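Local coordinates for alginate lyase (Bacteroides ovatus, PDB 3NFV), which probably cleaves alginate or a related acidic polysaccharide by beta-elimination, at residues G79-R84 and P153-G158; K106-L111 and Q125-F130; A257-D262 and I310-K315. One frame throughout, in Å; residues are numbered along the deposited sequence.

Overall arrangement
The three contacts sample a half-helical single chain with very little strand, consistent with the alpha/alpha barrel of its clan, at three separate places. Contact 1 lies at the surface, where the loop leading into strand 83-84 meets the loop after strand 148-151. Contact 2 is nested within the chain loop that contact 1 closes and pairs helix 98-118 with helix 121-136. Contact 3 follows later in the sequence, joining the end of helix 240-258 to helix 310-317. Their centres stand about 35 to 37 Å apart and none touches another; contacts 2 and 3 lie on opposite sides of the chain's centre. The fold thus combines buried helix pairing, helix-to-loop packing and contacts between surface loops.

Contact 1: residues G79-R84 and P153-G158; sequences GLPYIR and PGKNKG. With EDO (1,2-ethanediol), chain J; EDO (1,2-ethanediol), chain G.
Two surface loops meet where P153 lies against Y82, beside the small antiparallel pair of strands 70-71 and 83-84. The proline ring sits over one face of the tyrosine: P153 CB is 3.7 Å from the centroid of the Y82 ring and only 8° off its normal, a CH-pi contact. P153 CG lies toward the hydroxyl-bearing side of the same face, 3.6 Å from Y82 CE2. With CG beside the backbone N of Y82 (chi1 -83°), the ring turns one face to the proline, while its hydroxyl is hydrogen-bonded to E92.

Y82 N donates to P153 O over 3.1 Å in a nearly straight bond (N-H...O 175°), with the donor tilted out of the carbonyl plane. The cis peptide before P81 makes L80-P81 the centre of a type VIb turn, and P81 points its CB at the other loop. L80 CD2 presses on P153 CB at 3.5 Å, somewhat tight for two carbons, the two side chains crossing at about a right angle. G154, with positive phi, passes close to P81, and a beta carbon there would collide with P81 CA. P81 CB rests 3.5 Å from G154 O.

Farther along, the bent chain of K155 passes P81 and Y82, its CD 3.6 Å from Y82 O. A water continues the link, donating to Y82 O and accepting from K155 NZ. An ethanediol, probably from the crystallisation liquor, is held by the amide of N156: N156 ND2 donates to ethanediol O1 over 3.0 Å, and ethanediol O2 donates to N156 OD1.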
loop_
_atom_site.group_PDB
_atom_site.type_symbol
_atom_site.label_atom_id
_atom_site.label_comp_id
_atom_site.label_asym_id
_atom_site.label_seq_id
_atom_site.Cartn_x
_atom_site.Cartn_y
_atom_site.Cartn_z
ATOM N N GLY A 79 16.816 -14.503 24.918
ATOM C CA GLY A 79 16.765 -13.658 23.732
ATOM C C GLY A 79 16.157 -12.269 23.850
ATOM O O GLY A 79 16.021 -11.593 22.849
ATOM N N LEU A 80 15.831 -11.828 25.062
ATOM C CA LEU A 80 15.077 -10.579 25.283
ATOM C C LEU A 80 15.933 -9.490 25.952
ATOM O O LEU A 80 16.793 -9.785 26.766
ATOM C CB LEU A 80 13.829 -10.849 26.153
ATOM C CG LEU A 80 12.788 -11.796 25.571
ATOM C CD1 LEU A 80 11.745 -12.226 26.634
ATOM C CD2 LEU A 80 12.093 -11.208 24.308
ATOM N N PRO A 81 15.683 -8.231 25.618
ATOM C CA PRO A 81 14.723 -7.814 24.572
ATOM C C PRO A 81 15.253 -8.031 23.161
ATOM O O PRO A 81 16.492 -8.109 22.946
ATOM C CB PRO A 81 14.547 -6.318 24.813
ATOM C CG PRO A 81 15.771 -5.885 25.602
ATOM C CD PRO A 81 16.393 -7.104 26.235
ATOM N N TYR A 82 14.330 -8.077 22.201
ATOM C CA TYR A 82 14.720 -8.221 20.813
ATOM C C TYR A 82 15.512 -6.997 20.353
ATOM O O TYR A 82 15.460 -5.926 20.978
ATOM C CB TYR A 82 13.514 -8.445 19.910
ATOM C CG TYR A 82 13.011 -9.861 19.823
ATOM C CD1 TYR A 82 13.298 -10.812 20.811
ATOM C CD2 TYR A 82 12.234 -10.251 18.742
ATOM C CE1 TYR A 82 12.786 -12.105 20.729
ATOM C CE2 TYR A 82 11.752 -11.523 18.650
ATOM C CZ TYR A 82 12.034 -12.444 19.643
ATOM O OH TYR A 82 11.574 -13.714 19.520
ATOM N N ILE A 83 16.307 -7.218 19.319
ATOM C CA ILE A 83 17.165 -6.169 18.740
ATOM C C ILE A 83 16.886 -6.082 17.236
ATOM O O ILE A 83 16.441 -7.055 16.640
ATOM C CB ILE A 83 18.650 -6.422 19.025
ATOM C CG1 ILE A 83 19.073 -7.822 18.579
ATOM C CG2 ILE A 83 18.936 -6.158 20.552
ATOM C CD1 ILE A 83 20.639 -8.077 18.510
ATOM N N ARG A 84 17.183 -4.929 16.626
ATOM C CA ARG A 84 16.876 -4.681 15.230
ATOM C C ARG A 84 17.998 -5.013 14.283
ATOM O O ARG A 84 19.139 -4.668 14.520
ATOM C CB ARG A 84 16.553 -3.209 15.058
ATOM C CG ARG A 84 15.878 -2.802 13.760
ATOM C CD ARG A 84 15.706 -1.306 13.875
ATOM N NE ARG A 84 15.382 -0.628 12.649
ATOM C CZ ARG A 84 16.159 0.230 11.999
ATOM N NH1 ARG A 84 17.419 0.479 12.352
ATOM N NH2 ARG A 84 15.663 0.806 10.916
ATOM N N PRO A 153 8.920 -8.293 21.101
ATOM C CA PRO A 153 9.176 -8.986 22.377
ATOM C C PRO A 153 10.199 -8.284 23.227
ATOM O O PRO A 153 11.280 -7.882 22.750
ATOM C CB PRO A 153 9.677 -10.384 21.941
ATOM C CG PRO A 153 8.926 -10.595 20.616
ATOM C CD PRO A 153 8.939 -9.216 19.960
ATOM N N GLY A 154 9.838 -8.114 24.486
ATOM C CA GLY A 154 10.693 -7.465 25.413
ATOM C C GLY A 154 10.755 -5.964 25.338
ATOM O O GLY A 154 11.467 -5.381 26.130
ATOM N N LYS A 155 10.038 -5.331 24.407
ATOM C CA LYS A 155 10.071 -3.867 24.288
ATOM C C LYS A 155 8.658 -3.262 24.314
ATOM O O LYS A 155 7.644 -3.953 24.073
ATOM C CB LYS A 155 10.803 -3.416 23.011
ATOM C CG LYS A 155 12.233 -4.029 22.840
ATOM C CD LYS A 155 13.059 -3.347 21.776
ATOM C CE LYS A 155 13.651 -2.002 22.263
ATOM N NZ LYS A 155 14.511 -2.192 23.439
ATOM N N ASN A 156 8.616 -1.970 24.622
ATOM C CA ASN A 156 7.407 -1.195 24.590
ATOM C C ASN A 156 6.297 -1.743 25.479
ATOM O O ASN A 156 5.119 -1.490 25.218
ATOM C CB ASN A 156 6.925 -1.061 23.138
ATOM C CG ASN A 156 7.915 -0.341 22.289
ATOM O OD1 ASN A 156 8.749 0.397 22.819
ATOM N ND2 ASN A 156 7.864 -0.553 20.970
ATOM N N LYS A 157 6.682 -2.440 26.542
ATOM C CA LYS A 157 5.751 -2.923 27.583
ATOM C C LYS A 157 4.535 -3.645 27.025
ATOM O O LYS A 157 3.404 -3.468 27.525
ATOM C CB LYS A 157 5.330 -1.755 28.477
ATOM C CG LYS A 157 6.524 -1.256 29.307
ATOM C CD LYS A 157 6.308 0.130 29.855
ATOM C CE LYS A 157 7.524 0.659 30.621
ATOM N NZ LYS A 157 7.163 1.898 31.381
ATOM N N GLY A 158 4.779 -4.460 25.993
ATOM C CA GLY A 158 3.709 -5.301 25.387
ATOM C C GLY A 158 2.775 -4.587 24.409
ATOM O O GLY A 158 1.935 -5.198 23.794
HETATM C C1 EDO J . 11.140 0.667 19.001
HETATM O O1 EDO J . 9.701 0.611 18.920
HETATM C C2 EDO J . 11.651 0.038 20.290
HETATM O O2 EDO J . 11.420 0.873 21.445
HETATM C C1 EDO G . 12.534 0.659 12.229
HETATM O O1 EDO G . 12.521 1.155 10.872
HETATM C C2 EDO G . 12.138 -0.826 12.300
HETATM O O2 EDO G . 11.492 -1.078 13.555
HETATM O O HOH W 1 16.582 -3.992 22.316
#

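Contact 2: residues K106-L111 and Q125-F130; sequences KAVTTL and QKAVDF
A107 sets its methyl over one face of F130, A107 CB standing 3.6 Å from the centroid of the F130 ring and displaced toward its rim, with F130 CZ closest. The CH-pi contact joins two consecutive helices, 98-118 and 121-136, packed as an antiparallel helical hairpin; the axes of the segments approach to 8.8 Å and run at 158°.

L111 comes to the same ring from a different quarter. Its side chain crosses that of F130 at about a right angle, bringing L111 CD1 to 3.9 Å from F130 CE2, and the same methyl touches K126 CG at 3.7 Å. V108 and F130 slide past one another in opposite directions; with V108 CG1 anti to the backbone N (chi1 170°), CG2 falls beside that N and meets F130 CB at 3.6 Å. A127 adds a small methyl, its CB 3.8 Å from L111 CB, at the level of the closest backbone approach, V108 to A127.

K126 lends only the start of its chain. A bend at chi2 carries its amine off to hydrogen bonds with the carbonyls of L41 and M43. No hydrogen bond joins the two segments, implying that their association rests on the shape and burial of apolar groups.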
loop_
_atom_site.group_PDB
_atom_site.type_symbol
_atom_site.label_atom_id
_atom_site.label_comp_id
_atom_site.label_asym_id
_atom_site.label_seq_id
_atom_site.Cartn_x
_atom_site.Cartn_y
_atom_site.Cartn_z
ATOM N N LYS A 106 -4.694 -8.987 -0.564
ATOM C CA LYS A 106 -4.348 -9.393 -1.902
ATOM C C LYS A 106 -5.471 -10.190 -2.579
ATOM O O LYS A 106 -5.696 -9.979 -3.768
ATOM C CB LYS A 106 -3.064 -10.211 -1.918
ATOM C CG LYS A 106 -1.808 -9.406 -1.637
ATOM C CD LYS A 106 -0.530 -10.250 -1.817
ATOM C CE LYS A 106 -0.148 -11.017 -0.579
ATOM N NZ LYS A 106 1.288 -11.448 -0.610
ATOM N N ALA A 107 -6.138 -11.102 -1.847
ATOM C CA ALA A 107 -7.219 -11.879 -2.428
ATOM C C ALA A 107 -8.409 -10.996 -2.817
ATOM O O ALA A 107 -8.942 -11.141 -3.934
ATOM C CB ALA A 107 -7.667 -13.075 -1.493
ATOM N N VAL A 108 -8.830 -10.073 -1.950
ATOM C CA VAL A 108 -9.930 -9.174 -2.302
ATOM C C VAL A 108 -9.572 -8.263 -3.508
ATOM O O VAL A 108 -10.405 -8.028 -4.407
ATOM C CB VAL A 108 -10.372 -8.314 -1.113
ATOM C CG1 VAL A 108 -11.337 -7.236 -1.552
ATOM C CG2 VAL A 108 -11.053 -9.222 -0.013
ATOM N N THR A 109 -8.335 -7.772 -3.546
ATOM C CA THR A 109 -7.920 -6.939 -4.693
ATOM C C THR A 109 -7.969 -7.692 -6.021
ATOM O O THR A 109 -8.514 -7.174 -6.985
ATOM C CB THR A 109 -6.569 -6.324 -4.463
ATOM O OG1 THR A 109 -6.703 -5.398 -3.369
ATOM C CG2 THR A 109 -6.103 -5.543 -5.725
ATOM N N THR A 110 -7.371 -8.884 -6.036
ATOM C CA THR A 110 -7.420 -9.840 -7.142
ATOM C C THR A 110 -8.823 -10.137 -7.572
ATOM O O THR A 110 -9.139 -10.015 -8.745
ATOM C CB THR A 110 -6.741 -11.140 -6.763
ATOM O OG1 THR A 110 -5.379 -10.855 -6.450
ATOM C CG2 THR A 110 -6.770 -12.138 -7.933
ATOM N N LEU A 111 -9.675 -10.450 -6.606
ATOM C CA LEU A 111 -11.060 -10.787 -6.872
ATOM C C LEU A 111 -11.893 -9.608 -7.392
ATOM O O LEU A 111 -12.615 -9.749 -8.376
ATOM C CB LEU A 111 -11.697 -11.480 -5.664
ATOM C CG LEU A 111 -11.129 -12.911 -5.471
ATOM C CD1 LEU A 111 -11.299 -13.441 -4.054
ATOM C CD2 LEU A 111 -11.775 -13.907 -6.453
ATOM N N GLN A 125 -18.516 -12.759 -5.156
ATOM C CA GLN A 125 -19.009 -13.499 -3.999
ATOM C C GLN A 125 -17.867 -13.936 -3.065
ATOM O O GLN A 125 -17.947 -13.753 -1.850
ATOM C CB GLN A 125 -19.855 -14.697 -4.435
ATOM C CG GLN A 125 -20.416 -15.511 -3.251
ATOM C CD GLN A 125 -21.285 -14.686 -2.329
ATOM O OE1 GLN A 125 -22.313 -14.163 -2.750
ATOM N NE2 GLN A 125 -20.886 -14.571 -1.057
ATOM N N LYS A 126 -16.804 -14.465 -3.635
ATOM C CA LYS A 126 -15.638 -14.899 -2.862
ATOM C C LYS A 126 -14.984 -13.685 -2.173
ATOM O O LYS A 126 -14.560 -13.794 -1.025
ATOM C CB LYS A 126 -14.628 -15.619 -3.766
ATOM C CG LYS A 126 -13.428 -16.265 -3.062
ATOM C CD LYS A 126 -13.872 -17.459 -2.237
ATOM C CE LYS A 126 -12.721 -18.172 -1.578
ATOM N NZ LYS A 126 -13.178 -19.431 -0.949
ATOM N N ALA A 127 -14.924 -12.538 -2.860
ATOM C CA ALA A 127 -14.365 -11.330 -2.243
ATOM C C ALA A 127 -15.171 -10.975 -0.993
ATOM O O ALA A 127 -14.604 -10.705 0.082
ATOM C CB ALA A 127 -14.308 -10.136 -3.239
ATOM N N VAL A 128 -16.496 -10.969 -1.135
ATOM C CA VAL A 128 -17.390 -10.687 -0.038
ATOM C C VAL A 128 -17.234 -11.742 1.101
ATOM O O VAL A 128 -17.343 -11.373 2.275
ATOM C CB VAL A 128 -18.875 -10.533 -0.522
ATOM C CG1 VAL A 128 -19.836 -10.608 0.643
ATOM C CG2 VAL A 128 -19.101 -9.206 -1.245
ATOM N N ASP A 129 -16.951 -13.015 0.793
ATOM C CA ASP A 129 -16.673 -14.001 1.851
ATOM C C ASP A 129 -15.411 -13.601 2.657
ATOM O O ASP A 129 -15.380 -13.659 3.872
ATOM C CB ASP A 129 -16.429 -15.398 1.298
ATOM C CG ASP A 129 -17.647 -16.004 0.577
ATOM O OD1 ASP A 129 -18.813 -15.564 0.769
ATOM O OD2 ASP A 129 -17.387 -16.968 -0.173
ATOM N N PHE A 130 -14.375 -13.191 1.955
ATOM C CA PHE A 130 -13.140 -12.755 2.592
ATOM C C PHE A 130 -13.439 -11.593 3.508
ATOM O O PHE A 130 -12.938 -11.549 4.645
ATOM C CB PHE A 130 -12.080 -12.325 1.554
ATOM C CG PHE A 130 -11.149 -13.445 1.095
ATOM C CD1 PHE A 130 -10.085 -13.821 1.858
ATOM C CD2 PHE A 130 -11.337 -14.073 -0.133
ATOM C CE1 PHE A 130 -9.193 -14.795 1.418
ATOM C CE2 PHE A 130 -10.513 -15.042 -0.568
ATOM C CZ PHE A 130 -9.427 -15.423 0.191
#

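Contact 3: residues A257-D262 and I310-K315; sequences AQIEPD and ITAALK. With EDO (1,2-ethanediol), chain F.
The flat groups that take part where A312 meets P261 are peptide units, for neither segment carries an aromatic ring. The methyl of A312 lies nearest the carbonyl ends of two of them: A312 CB is 3.9 Å from P261 O and a little farther from E260 O. An ethanediol, probably from the crystallisation liquor, bridges the carbonyls of P261 and D262, its O2 donating to P261 O over 3.1 Å and its O1 making a weak bond to D262 O, while its carbons rest on K315 CB.

The apolar part of the contact belongs to I259, the first residue to leave helical geometry after helix 240-258. Both ends of its branched side chain reach toward the start of helix 310-317. I259 CD1 sits about as far from I310 N as from A313 CB, and I259 CG2 comes within 4.4 Å of A312 CB. With CG1 beside the backbone N of I259 (chi1 -54°) and CG2 beside its carbonyl carbon, both branches come to the A313 methyl from one side, I259 CD1 at 4.1 Å and I259 CG2 at 4.2 Å from A313 CB. M285 of helix 274-294 also touches I259. Cut back to an alanine, the residue would lose both branches, which would probably strip the A313 methyl of its contacts with this loop and open a gap there.

This is a helix end and the turn after it, packed against the first turn of a later helix. Polar ties come from just before that helix: R308 is salt-bridged to E260 and also donates to I259 O. No hydrogen bond links the two segments directly, so their chemistry implies a seam of methyl contacts, partly against carbonyl oxygens, with the ionic link from R308 beside it.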
loop_
_atom_site.group_PDB
_atom_site.type_symbol
_atom_site.label_atom_id
_atom_site.label_comp_id
_atom_site.label_asym_id
_atom_site.label_seq_id
_atom_site.Cartn_x
_atom_site.Cartn_y
_atom_site.Cartn_z
ATOM N N ALA A 257 9.588 18.216 3.783
ATOM C CA ALA A 257 10.292 17.745 4.973
ATOM C C ALA A 257 11.235 16.626 4.613
ATOM O O ALA A 257 12.277 16.504 5.227
ATOM C CB ALA A 257 9.280 17.241 6.083
ATOM N N GLN A 258 10.865 15.778 3.650
ATOM C CA GLN A 258 11.549 14.491 3.450
ATOM C C GLN A 258 12.440 14.479 2.199
ATOM O O GLN A 258 13.293 13.606 2.078
ATOM C CB GLN A 258 10.514 13.326 3.421
ATOM C CG GLN A 258 9.781 13.153 4.739
ATOM C CD GLN A 258 8.929 11.905 4.822
ATOM O OE1 GLN A 258 9.183 10.903 4.149
ATOM N NE2 GLN A 258 7.898 11.969 5.632
ATOM N N ILE A 259 12.270 15.471 1.308
ATOM C CA ILE A 259 13.031 15.550 0.075
ATOM C C ILE A 259 13.920 16.780 0.148
ATOM O O ILE A 259 13.440 17.889 0.450
ATOM C CB ILE A 259 12.120 15.673 -1.200
ATOM C CG1 ILE A 259 11.092 14.522 -1.248
ATOM C CG2 ILE A 259 12.976 15.774 -2.488
ATOM C CD1 ILE A 259 9.912 14.791 -2.248
ATOM N N GLU A 260 15.220 16.574 -0.110
ATOM C CA GLU A 260 16.170 17.688 -0.163
ATOM C C GLU A 260 16.145 18.367 -1.532
ATOM O O GLU A 260 15.653 17.818 -2.538
ATOM C CB GLU A 260 17.590 17.205 0.185
ATOM C CG GLU A 260 17.787 16.801 1.654
ATOM C CD GLU A 260 17.509 17.926 2.640
ATOM O OE1 GLU A 260 18.226 18.952 2.636
ATOM O OE2 GLU A 260 16.557 17.803 3.437
ATOM N N PRO A 261 16.722 19.579 -1.615
ATOM C CA PRO A 261 16.731 20.226 -2.928
ATOM C C PRO A 261 17.363 19.433 -4.046
ATOM O O PRO A 261 16.914 19.539 -5.182
ATOM C CB PRO A 261 17.490 21.519 -2.663
ATOM C CG PRO A 261 17.190 21.837 -1.241
ATOM C CD PRO A 261 17.133 20.495 -0.548
ATOM N N ASP A 262 18.362 18.607 -3.746
ATOM C CA ASP A 262 18.942 17.715 -4.757
ATOM C C ASP A 262 18.186 16.374 -4.972
ATOM O O ASP A 262 18.618 15.509 -5.743
ATOM C CB ASP A 262 20.431 17.452 -4.431
ATOM C CG ASP A 262 20.630 16.665 -3.145
ATOM O OD1 ASP A 262 19.635 16.204 -2.565
ATOM O OD2 ASP A 262 21.796 16.486 -2.715
ATOM N N ILE A 310 8.646 16.219 -5.929
ATOM C CA ILE A 310 8.642 14.860 -6.419
ATOM C C ILE A 310 9.541 14.758 -7.688
ATOM O O ILE A 310 10.293 13.793 -7.857
ATOM C CB ILE A 310 7.189 14.363 -6.623
ATOM C CG1 ILE A 310 6.514 14.165 -5.273
ATOM C CG2 ILE A 310 7.149 13.030 -7.389
ATOM C CD1 ILE A 310 4.959 14.168 -5.335
ATOM N N THR A 311 9.500 15.777 -8.550
ATOM C CA THR A 311 10.444 15.852 -9.677
ATOM C C THR A 311 11.903 15.750 -9.193
ATOM O O THR A 311 12.654 14.941 -9.734
ATOM C CB THR A 311 10.197 17.130 -10.543
ATOM O OG1 THR A 311 8.859 17.115 -11.066
ATOM C CG2 THR A 311 11.210 17.254 -11.717
ATOM N N ALA A 312 12.314 16.542 -8.189
ATOM C CA ALA A 312 13.682 16.446 -7.619
ATOM C C ALA A 312 13.997 15.036 -7.146
ATOM O O ALA A 312 15.046 14.487 -7.491
ATOM C CB ALA A 312 13.885 17.425 -6.486
ATOM N N ALA A 313 13.053 14.426 -6.414
ATOM C CA ALA A 313 13.230 13.060 -5.932
ATOM C C ALA A 313 13.432 12.044 -7.073
ATOM O O ALA A 313 14.280 11.136 -6.967
ATOM C CB ALA A 313 12.053 12.627 -5.036
ATOM N N LEU A 314 12.681 12.209 -8.159
ATOM C CA LEU A 314 12.811 11.329 -9.294
ATOM C C LEU A 314 14.151 11.572 -10.002
ATOM O O LEU A 314 14.868 10.637 -10.347
ATOM C CB LEU A 314 11.662 11.552 -10.287
ATOM C CG LEU A 314 10.257 11.062 -9.954
ATOM C CD1 LEU A 314 9.166 11.755 -10.848
ATOM C CD2 LEU A 314 10.213 9.534 -10.089
ATOM N N LYS A 315 14.459 12.841 -10.244
ATOM C CA LYS A 315 15.712 13.222 -10.857
ATOM C C LYS A 315 16.941 12.632 -10.142
ATOM O O LYS A 315 17.927 12.230 -10.820
ATOM C CB LYS A 315 15.815 14.761 -10.962
ATOM C CG LYS A 315 15.192 15.300 -12.275
ATOM C CD LYS A 315 14.604 16.690 -12.161
ATOM C CE LYS A 315 15.632 17.782 -12.349
ATOM N NZ LYS A 315 14.983 19.122 -12.147
HETATM C C1 EDO F . 18.457 17.310 -9.471
HETATM O O1 EDO F . 19.111 16.122 -9.019
HETATM C C2 EDO F . 17.127 17.450 -8.739
HETATM O O2 EDO F . 16.984 18.744 -8.136
#